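Local coordinates for protein caspase Nc subunit 1 (Drosophila melanogaster, PDB 2FP3) that acts as an initiator cysteine protease of the caspase family, taking part in the activation cascade of the caspases that carry out apoptosis, at residues Met263-Lys277 with Tyr298-Pro311. The protein carries 2 engineered substitutions. Residues are numbered along the deposited sequence; the frame is centred on the assembly and turned at random.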
ATOM      1  N   MET A 263       7.294   1.532  -9.894  1.00 39.25           N
ATOM      2  CA  MET A 263       8.186   1.430  -8.754  1.00 42.22           C
ATOM      3  C   MET A 263       9.488   0.776  -9.231  1.00 44.17           C
ATOM      4  O   MET A 263      10.575   1.275  -8.954  1.00 45.99           O
ATOM      5  CB  MET A 263       7.540   0.578  -7.652  1.00 42.91           C
ATOM      6  CG  MET A 263       6.514   1.306  -6.801  1.00 42.31           C
ATOM      7  SD  MET A 263       7.297   2.517  -5.700  1.00 41.47           S
ATOM      8  CE  MET A 263       7.782   1.438  -4.346  1.00 40.00           C
ATOM      9  N   ALA A 264       9.366  -0.326  -9.965  1.00 43.72           N
ATOM     10  CA  ALA A 264      10.525  -1.050 -10.474  1.00 45.39           C
ATOM     11  C   ALA A 264      11.469  -0.185 -11.299  1.00 46.94           C
ATOM     12  O   ALA A 264      12.689  -0.307 -11.180  1.00 49.64           O
ATOM     13  CB  ALA A 264      10.071  -2.237 -11.303  1.00 42.71           C
ATOM     14  N   ASP A 265      10.913   0.690 -12.133  1.00 48.85           N
ATOM     15  CA  ASP A 265      11.742   1.539 -12.978  1.00 47.76           C
ATOM     16  C   ASP A 265      12.170   2.865 -12.365  1.00 45.40           C
ATOM     17  O   ASP A 265      13.194   3.425 -12.760  1.00 45.11           O
ATOM     18  CB  ASP A 265      11.039   1.802 -14.315  1.00 53.38           C
ATOM     19  CG  ASP A 265      10.721   0.508 -15.082  1.00 61.08           C
ATOM     20  OD1 ASP A 265      11.620  -0.359 -15.198  1.00 63.12           O
ATOM     21  OD2 ASP A 265       9.580   0.363 -15.577  1.00 60.79           O
ATOM     22  N   HIS A 266      11.430   3.367 -11.380  1.00 42.65           N
ATOM     23  CA  HIS A 266      11.795   4.658 -10.813  1.00 39.81           C
ATOM     24  C   HIS A 266      12.071   4.787  -9.318  1.00 38.29           C
ATOM     25  O   HIS A 266      12.518   5.840  -8.872  1.00 39.45           O
ATOM     26  CB  HIS A 266      10.739   5.683 -11.208  1.00 41.34           C
ATOM     27  CG  HIS A 266      10.502   5.758 -12.679  1.00 43.92           C
ATOM     28  ND1 HIS A 266       9.373   5.239 -13.279  1.00 44.71           N
ATOM     29  CD2 HIS A 266      11.259   6.273 -13.675  1.00 43.34           C
ATOM     30  CE1 HIS A 266       9.447   5.432 -14.583  1.00 44.31           C
ATOM     31  NE2 HIS A 266      10.582   6.057 -14.849  1.00 44.80           N
ATOM     32  N   ALA A 267      11.808   3.745  -8.542  1.00 36.98           N
ATOM     33  CA  ALA A 267      12.050   3.812  -7.103  1.00 38.89           C
ATOM     34  C   ALA A 267      13.495   4.202  -6.742  1.00 39.95           C
ATOM     35  O   ALA A 267      13.747   4.816  -5.710  1.00 38.93           O
ATOM     36  CB  ALA A 267      11.686   2.475  -6.453  1.00 38.19           C
ATOM     37  N   HIS A 268      14.434   3.843  -7.603  1.00 40.95           N
ATOM     38  CA  HIS A 268      15.851   4.148  -7.395  1.00 44.63           C
ATOM     39  C   HIS A 268      16.139   5.634  -7.514  1.00 46.93           C
ATOM     40  O   HIS A 268      17.173   6.105  -7.044  1.00 46.89           O
ATOM     41  CB  HIS A 268      16.679   3.457  -8.473  1.00 44.50           C
ATOM     42  CG  HIS A 268      16.434   4.007  -9.847  1.00 41.85           C
ATOM     43  ND1 HIS A 268      17.094   5.116 -10.335  1.00 43.41           N
ATOM     44  CD2 HIS A 268      15.551   3.644 -10.809  1.00 41.36           C
ATOM     45  CE1 HIS A 268      16.630   5.414 -11.537  1.00 38.85           C
ATOM     46  NE2 HIS A 268      15.692   4.536 -11.848  1.00 40.24           N
ATOM     47  N   ASP A 269      15.216   6.365  -8.132  1.00 52.52           N
ATOM     48  CA  ASP A 269      15.425   7.783  -8.408  1.00 57.88           C
ATOM     49  C   ASP A 269      14.332   8.765  -7.979  1.00 51.69           C
ATOM     50  O   ASP A 269      14.600   9.951  -7.752  1.00 47.70           O
ATOM     51  CB  ASP A 269      15.611   7.937  -9.920  1.00 70.67           C
ATOM     52  CG  ASP A 269      16.638   8.968 -10.283  1.00 84.83           C
ATOM     53  OD1 ASP A 269      17.023   9.753  -9.391  1.00 94.66           O
ATOM     54  OD2 ASP A 269      17.057   8.998 -11.462  1.00 91.47           O
ATOM     55  N   THR A 270      13.099   8.294  -7.879  1.00 45.73           N
ATOM     56  CA  THR A 270      12.030   9.225  -7.574  1.00 43.62           C
ATOM     57  C   THR A 270      11.202   8.936  -6.325  1.00 41.18           C
ATOM     58  O   THR A 270      10.913   7.790  -6.004  1.00 41.81           O
ATOM     59  CB  THR A 270      11.134   9.405  -8.857  1.00 42.72           C
ATOM     60  OG1 THR A 270       9.802   8.936  -8.629  1.00 47.18           O
ATOM     61  CG2 THR A 270      11.728   8.638 -10.017  1.00 38.43           C
ATOM     62  N   ASP A 271      10.847  10.006  -5.619  1.00 39.05           N
ATOM     63  CA  ASP A 271      10.071   9.925  -4.393  1.00 38.84           C
ATOM     64  C   ASP A 271       8.683   9.326  -4.643  1.00 39.61           C
ATOM     65  O   ASP A 271       8.173   9.377  -5.763  1.00 39.93           O
ATOM     66  CB  ASP A 271       9.977  11.321  -3.757  1.00 38.70           C
ATOM     67  CG  ASP A 271       9.147  12.301  -4.578  1.00 41.63           C
ATOM     68  OD1 ASP A 271       7.916  12.369  -4.367  1.00 44.26           O
ATOM     69  OD2 ASP A 271       9.722  13.004  -5.436  1.00 41.73           O
ATOM     70  N   LEU A 272       8.086   8.757  -3.597  1.00 38.14           N
ATOM     71  CA  LEU A 272       6.772   8.113  -3.689  1.00 38.26           C
ATOM     72  C   LEU A 272       5.652   8.926  -4.327  1.00 38.01           C
ATOM     73  O   LEU A 272       4.939   8.422  -5.196  1.00 39.32           O
ATOM     74  CB  LEU A 272       6.300   7.627  -2.306  1.00 35.20           C
ATOM     75  CG  LEU A 272       4.964   6.866  -2.365  1.00 35.71           C
ATOM     76  CD1 LEU A 272       5.083   5.731  -3.354  1.00 30.39           C
ATOM     77  CD2 LEU A 272       4.564   6.336  -0.994  1.00 32.06           C
ATOM     78  N   GLU A 273       5.479  10.171  -3.905  1.00 37.31           N
ATOM     79  CA  GLU A 273       4.410  10.979  -4.468  1.00 37.65           C
ATOM     80  C   GLU A 273       4.525  11.182  -5.972  1.00 37.07           C
ATOM     81  O   GLU A 273       3.503  11.268  -6.664  1.00 35.22           O
ATOM     82  CB  GLU A 273       4.293  12.317  -3.744  1.00 36.26           C
ATOM     83  CG  GLU A 273       3.626  12.163  -2.396  1.00 38.94           C
ATOM     84  CD  GLU A 273       3.221  13.480  -1.779  1.00 41.78           C
ATOM     85  OE1 GLU A 273       2.242  14.089  -2.256  1.00 43.92           O
ATOM     86  OE2 GLU A 273       3.879  13.906  -0.814  1.00 41.00           O
ATOM     87  N   ASP A 274       5.756  11.241  -6.480  1.00 35.21           N
ATOM     88  CA  ASP A 274       5.956  11.388  -7.921  1.00 34.28           C
ATOM     89  C   ASP A 274       5.536  10.077  -8.580  1.00 34.40           C
ATOM     90  O   ASP A 274       4.873  10.059  -9.619  1.00 35.39           O
ATOM     91  CB  ASP A 274       7.427  11.671  -8.234  1.00 34.00           C
ATOM     92  CG  ASP A 274       7.729  13.147  -8.342  1.00 32.09           C
ATOM     93  OD1 ASP A 274       6.979  13.962  -7.767  1.00 35.11           O
ATOM     94  OD2 ASP A 274       8.728  13.496  -8.997  1.00 36.70           O
ATOM     95  N   ILE A 275       5.927   8.976  -7.954  1.00 34.59           N
ATOM     96  CA  ILE A 275       5.600   7.659  -8.457  1.00 36.31           C
ATOM     97  C   ILE A 275       4.087   7.440  -8.496  1.00 36.99           C
ATOM     98  O   ILE A 275       3.574   6.871  -9.453  1.00 35.38           O
ATOM     99  CB  ILE A 275       6.296   6.581  -7.597  1.00 36.70           C
ATOM    100  CG1 ILE A 275       7.787   6.541  -7.970  1.00 40.78           C
ATOM    101  CG2 ILE A 275       5.633   5.223  -7.799  1.00 34.13           C
ATOM    102  CD1 ILE A 275       8.645   5.655  -7.073  1.00 42.30           C
ATOM    103  N   LEU A 276       3.380   7.902  -7.463  1.00 36.95           N
ATOM    104  CA  LEU A 276       1.923   7.758  -7.402  1.00 36.49           C
ATOM    105  C   LEU A 276       1.267   8.577  -8.507  1.00 38.32           C
ATOM    106  O   LEU A 276       0.292   8.137  -9.096  1.00 41.09           O
ATOM    107  CB  LEU A 276       1.372   8.195  -6.033  1.00 34.15           C
ATOM    108  CG  LEU A 276       1.697   7.295  -4.836  1.00 34.54           C
ATOM    109  CD1 LEU A 276       1.156   7.899  -3.561  1.00 34.04           C
ATOM    110  CD2 LEU A 276       1.106   5.916  -5.047  1.00 31.91           C
ATOM    111  N   LYS A 277       1.784   9.770  -8.785  1.00 40.01           N
ATOM    112  CA  LYS A 277       1.219  10.576  -9.862  1.00 39.36           C
ATOM    113  C   LYS A 277       1.485   9.849 -11.180  1.00 39.48           C
ATOM    114  O   LYS A 277       0.608   9.789 -12.037  1.00 38.00           O
ATOM    115  CB  LYS A 277       1.843  11.967  -9.917  1.00 37.16           C
ATOM    116  CG  LYS A 277       1.429  12.908  -8.793  1.00 37.31           C
ATOM    117  CD  LYS A 277       2.241  14.191  -8.904  1.00 38.91           C
ATOM    118  CE  LYS A 277       2.308  14.957  -7.604  1.00 39.58           C
ATOM    119  NZ  LYS A 277       2.977  14.226  -6.525  1.00 39.40           N
ATOM    120  N   TYR A 298      -4.777   9.827  -4.175  1.00 39.22           N
ATOM    121  CA  TYR A 298      -4.280   9.593  -2.821  1.00 36.06           C
ATOM    122  C   TYR A 298      -4.443  10.831  -1.957  1.00 35.95           C
ATOM    123  O   TYR A 298      -4.493  11.946  -2.474  1.00 35.89           O
ATOM    124  CB  TYR A 298      -2.799   9.185  -2.835  1.00 36.18           C
ATOM    125  CG  TYR A 298      -1.847  10.270  -3.316  1.00 34.37           C
ATOM    126  CD1 TYR A 298      -1.536  10.411  -4.674  1.00 30.59           C
ATOM    127  CD2 TYR A 298      -1.224  11.130  -2.407  1.00 31.92           C
ATOM    128  CE1 TYR A 298      -0.616  11.368  -5.109  1.00 29.03           C
ATOM    129  CE2 TYR A 298      -0.314  12.092  -2.833  1.00 32.27           C
ATOM    130  CZ  TYR A 298      -0.009  12.205  -4.180  1.00 30.70           C
ATOM    131  OH  TYR A 298       0.921  13.140  -4.585  1.00 31.27           O
ATOM    132  N   ASP A 299      -4.526  10.632  -0.642  1.00 36.23           N
ATOM    133  CA  ASP A 299      -4.649  11.751   0.286  1.00 35.48           C
ATOM    134  C   ASP A 299      -3.353  11.933   1.057  1.00 36.14           C
ATOM    135  O   ASP A 299      -2.796  10.971   1.601  1.00 34.86           O
ATOM    136  CB  ASP A 299      -5.761  11.533   1.311  1.00 36.90           C
ATOM    137  CG  ASP A 299      -7.062  11.114   0.690  1.00 38.36           C
ATOM    138  OD1 ASP A 299      -7.399  11.601  -0.411  1.00 41.27           O
ATOM    139  OD2 ASP A 299      -7.753  10.298   1.324  1.00 41.07           O
ATOM    140  N   ASN A 300      -2.884  13.175   1.109  1.00 34.45           N
ATOM    141  CA  ASN A 300      -1.667  13.498   1.832  1.00 34.58           C
ATOM    142  C   ASN A 300      -2.097  14.015   3.205  1.00 36.29           C
ATOM    143  O   ASN A 300      -2.618  15.128   3.317  1.00 36.70           O
ATOM    144  CB  ASN A 300      -0.880  14.576   1.087  1.00 33.36           C
ATOM    145  CG  ASN A 300       0.501  14.773   1.656  1.00 31.09           C
ATOM    146  OD1 ASN A 300       0.669  14.821   2.870  1.00 34.93           O
ATOM    147  ND2 ASN A 300       1.504  14.892   0.785  1.00 31.46           N
ATOM    148  N   LEU A 301      -1.906  13.198   4.240  1.00 36.01           N
ATOM    149  CA  LEU A 301      -2.277  13.589   5.595  1.00 36.45           C
ATOM    150  C   LEU A 301      -1.014  13.969   6.353  1.00 36.63           C
ATOM    151  O   LEU A 301      -0.422  13.157   7.067  1.00 36.84           O
ATOM    152  CB  LEU A 301      -2.984  12.438   6.310  1.00 35.81           C
ATOM    153  CG  LEU A 301      -4.134  11.751   5.567  1.00 37.09           C
ATOM    154  CD1 LEU A 301      -4.737  10.657   6.449  1.00 34.59           C
ATOM    155  CD2 LEU A 301      -5.192  12.774   5.208  1.00 36.79           C
ATOM    156  N   GLY A 302      -0.597  15.216   6.197  1.00 37.33           N
ATOM    157  CA  GLY A 302       0.608  15.651   6.862  1.00 37.17           C
ATOM    158  C   GLY A 302       1.827  14.842   6.434  1.00 38.02           C
ATOM    159  O   GLY A 302       2.781  14.746   7.193  1.00 40.08           O
ATOM    160  N   PHE A 303       1.799  14.236   5.250  1.00 36.63           N
ATOM    161  CA  PHE A 303       2.949  13.474   4.742  1.00 36.87           C
ATOM    162  C   PHE A 303       3.801  14.584   4.109  1.00 37.37           C
ATOM    163  O   PHE A 303       3.818  14.762   2.893  1.00 41.26           O
ATOM    164  CB  PHE A 303       2.475  12.469   3.686  1.00 33.24           C
ATOM    165  CG  PHE A 303       3.541  11.495   3.215  1.00 33.52           C
ATOM    166  CD1 PHE A 303       4.345  11.788   2.111  1.00 32.00           C
ATOM    167  CD2 PHE A 303       3.690  10.249   3.835  1.00 30.56           C
ATOM    168  CE1 PHE A 303       5.269  10.850   1.625  1.00 31.25           C
ATOM    169  CE2 PHE A 303       4.609   9.307   3.358  1.00 27.49           C
ATOM    170  CZ  PHE A 303       5.397   9.606   2.254  1.00 30.01           C
ATOM    171  N   ASN A 304       4.525  15.316   4.946  1.00 38.22           N
ATOM    172  CA  ASN A 304       5.266  16.468   4.470  1.00 37.23           C
ATOM    173  C   ASN A 304       6.732  16.385   4.065  1.00 34.66           C
ATOM    174  O   ASN A 304       7.354  17.410   3.799  1.00 34.92           O
ATOM    175  CB  ASN A 304       5.046  17.602   5.474  1.00 38.12           C
ATOM    176  CG  ASN A 304       3.558  17.873   5.710  1.00 42.30           C
ATOM    177  OD1 ASN A 304       2.749  17.805   4.777  1.00 45.94           O
ATOM    178  ND2 ASN A 304       3.194  18.182   6.944  1.00 43.93           N
ATOM    179  N   LYS A 305       7.274  15.180   3.975  1.00 33.64           N
ATOM    180  CA  LYS A 305       8.661  15.006   3.562  1.00 36.41           C
ATOM    181  C   LYS A 305       8.684  14.073   2.355  1.00 35.82           C
ATOM    182  O   LYS A 305       7.726  13.345   2.116  1.00 34.20           O
ATOM    183  CB  LYS A 305       9.493  14.382   4.687  1.00 38.08           C
ATOM    184  CG  LYS A 305       9.628  15.234   5.939  1.00 43.90           C
ATOM    185  CD  LYS A 305      10.384  14.460   7.005  1.00 48.59           C
ATOM    186  CE  LYS A 305      10.550  15.250   8.284  1.00 50.06           C
ATOM    187  NZ  LYS A 305      11.386  14.474   9.245  1.00 53.81           N
ATOM    188  N   LYS A 306       9.776  14.090   1.597  1.00 33.57           N
ATOM    189  CA  LYS A 306       9.882  13.213   0.443  1.00 34.93           C
ATOM    190  C   LYS A 306      10.174  11.795   0.922  1.00 36.08           C
ATOM    191  O   LYS A 306      10.832  11.592   1.956  1.00 36.15           O
ATOM    192  CB  LYS A 306      11.010  13.670  -0.484  1.00 36.10           C
ATOM    193  CG  LYS A 306      10.885  15.099  -1.008  1.00 36.36           C
ATOM    194  CD  LYS A 306       9.822  15.253  -2.086  1.00 37.19           C
ATOM    195  CE  LYS A 306       9.716  16.724  -2.496  1.00 42.02           C
ATOM    196  NZ  LYS A 306       8.714  16.985  -3.562  1.00 39.80           N
ATOM    197  N   LEU A 307       9.679  10.814   0.179  1.00 35.53           N
ATOM    198  CA  LEU A 307       9.933   9.429   0.517  1.00 32.60           C
ATOM    199  C   LEU A 307      10.674   8.726  -0.611  1.00 33.88           C
ATOM    200  O   LEU A 307      10.070   8.352  -1.625  1.00 33.30           O
ATOM    201  CB  LEU A 307       8.628   8.678   0.810  1.00 30.12           C
ATOM    202  CG  LEU A 307       8.848   7.185   1.080  1.00 28.82           C
ATOM    203  CD1 LEU A 307       9.878   7.026   2.181  1.00 29.91           C
ATOM    204  CD2 LEU A 307       7.569   6.503   1.474  1.00 23.95           C
ATOM    205  N   TYR A 308      11.986   8.579  -0.449  1.00 35.09           N
ATOM    206  CA  TYR A 308      12.801   7.864  -1.427  1.00 34.94           C
ATOM    207  C   TYR A 308      13.029   6.499  -0.797  1.00 36.24           C
ATOM    208  O   TYR A 308      13.329   6.400   0.390  1.00 37.70           O
ATOM    209  CB  TYR A 308      14.147   8.555  -1.660  1.00 36.26           C
ATOM    210  CG  TYR A 308      14.050   9.815  -2.480  1.00 38.58           C
ATOM    211  CD1 TYR A 308      13.967  11.063  -1.866  1.00 37.79           C
ATOM    212  CD2 TYR A 308      14.009   9.758  -3.885  1.00 38.08           C
ATOM    213  CE1 TYR A 308      13.844  12.233  -2.627  1.00 38.85           C
ATOM    214  CE2 TYR A 308      13.885  10.919  -4.653  1.00 37.54           C
ATOM    215  CZ  TYR A 308      13.805  12.150  -4.019  1.00 40.24           C
ATOM    216  OH  TYR A 308      13.702  13.310  -4.764  1.00 44.36           O
ATOM    217  N   PHE A 309      12.865   5.445  -1.580  1.00 36.49           N
ATOM    218  CA  PHE A 309      13.036   4.099  -1.065  1.00 37.85           C
ATOM    219  C   PHE A 309      14.499   3.631  -1.076  1.00 39.32           C
ATOM    220  O   PHE A 309      14.856   2.677  -0.370  1.00 38.80           O
ATOM    221  CB  PHE A 309      12.146   3.132  -1.859  1.00 34.97           C
ATOM    222  CG  PHE A 309      10.672   3.251  -1.536  1.00 35.81           C
ATOM    223  CD1 PHE A 309      10.154   2.719  -0.356  1.00 36.21           C
ATOM    224  CD2 PHE A 309       9.807   3.915  -2.400  1.00 31.73           C
ATOM    225  CE1 PHE A 309       8.796   2.852  -0.040  1.00 32.48           C
ATOM    226  CE2 PHE A 309       8.452   4.055  -2.094  1.00 33.32           C
ATOM    227  CZ  PHE A 309       7.947   3.521  -0.907  1.00 32.68           C
ATOM    228  N   ASN A 310      15.334   4.314  -1.861  1.00 39.28           N
ATOM    229  CA  ASN A 310      16.753   3.970  -1.984  1.00 37.88           C
ATOM    230  C   ASN A 310      16.922   2.455  -2.065  1.00 38.00           C
ATOM    231  O   ASN A 310      17.709   1.858  -1.327  1.00 40.65           O
ATOM    232  CB  ASN A 310      17.536   4.516  -0.790  1.00 35.11           C
ATOM    233  CG  ASN A 310      17.487   6.031  -0.704  1.00 36.65           C
ATOM    234  OD1 ASN A 310      17.708   6.722  -1.696  1.00 37.67           O
ATOM    235  ND2 ASN A 310      17.208   6.556   0.486  1.00 35.95           N
ATOM    236  N   PRO A 311      16.200   1.806  -2.983  1.00 37.70           N
ATOM    237  CA  PRO A 311      16.360   0.350  -3.041  1.00 38.30           C
ATOM    238  C   PRO A 311      17.781  -0.105  -3.341  1.00 42.62           C
ATOM    239  O   PRO A 311      18.461   0.456  -4.199  1.00 44.47           O
ATOM    240  CB  PRO A 311      15.376  -0.056  -4.126  1.00 34.73           C
ATOM    241  CG  PRO A 311      15.481   1.069  -5.083  1.00 34.35           C
ATOM    242  CD  PRO A 311      15.520   2.310  -4.187  1.00 34.93           C
TER
HETATM  243  O   HOH W   1      11.924   5.870  -4.276  1.00 39.98           O
HETATM  244  O   HOH W   2      11.535  12.346  -7.307  1.00 58.30           O
HETATM  245  O   HOH W   3       9.633  15.493  -5.545  1.00 63.84           O
HETATM  246  O   HOH W   4       7.476  11.344  -1.632  1.00 41.18           O
HETATM  247  O   HOH W   5       6.458  13.588  -0.249  1.00 50.06           O
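The methyl CD1 of Leu276 sits over one face of the Tyr298 ring, 4.0 Å from its centroid and 17° off the normal. Around the rim, Tyr298 OH donates to the anti lone pair of Glu273 OE1 at 2.8 Å and accepts from Lys277 NZ, so two bonds hold the hydroxyl while Leu276 backs the ring; the carboxylate stands 86° from the ring plane. OE2 of Glu273 meets the edge of Phe303, and one water joins it to Lys305 O.

Farther along, Leu272 is the bump projecting toward 298-311. With CG swung away from the backbone N (chi1 -176°), its CD2 lies beside Leu307 CD2 at 3.9 Å and its CD1 abuts the Phe309 edge, in the ring plane. Met263 CE packs against Phe309 CE2 at 3.5 Å, its SD oblique to that ring, a Met-aromatic contact.

Asp271 CB covers a face of Tyr308, 4.0 Å from its centroid. Asp271 N-caps the helix, Asp274 N meeting OD1 at 3.2 Å from above the carboxylate plane. Leu272 N donates to Leu307 O at 2.8 Å, and Pro311 CD approaches Ala267 O at 3.4 Å. Thus the chain leaving strand 297-301 passes the N-terminal end of helix 272-284, whose Leu272 and Leu276 also touch Leu234 of the central sheet: the helix-on-sheet packing of the caspase α/β fold.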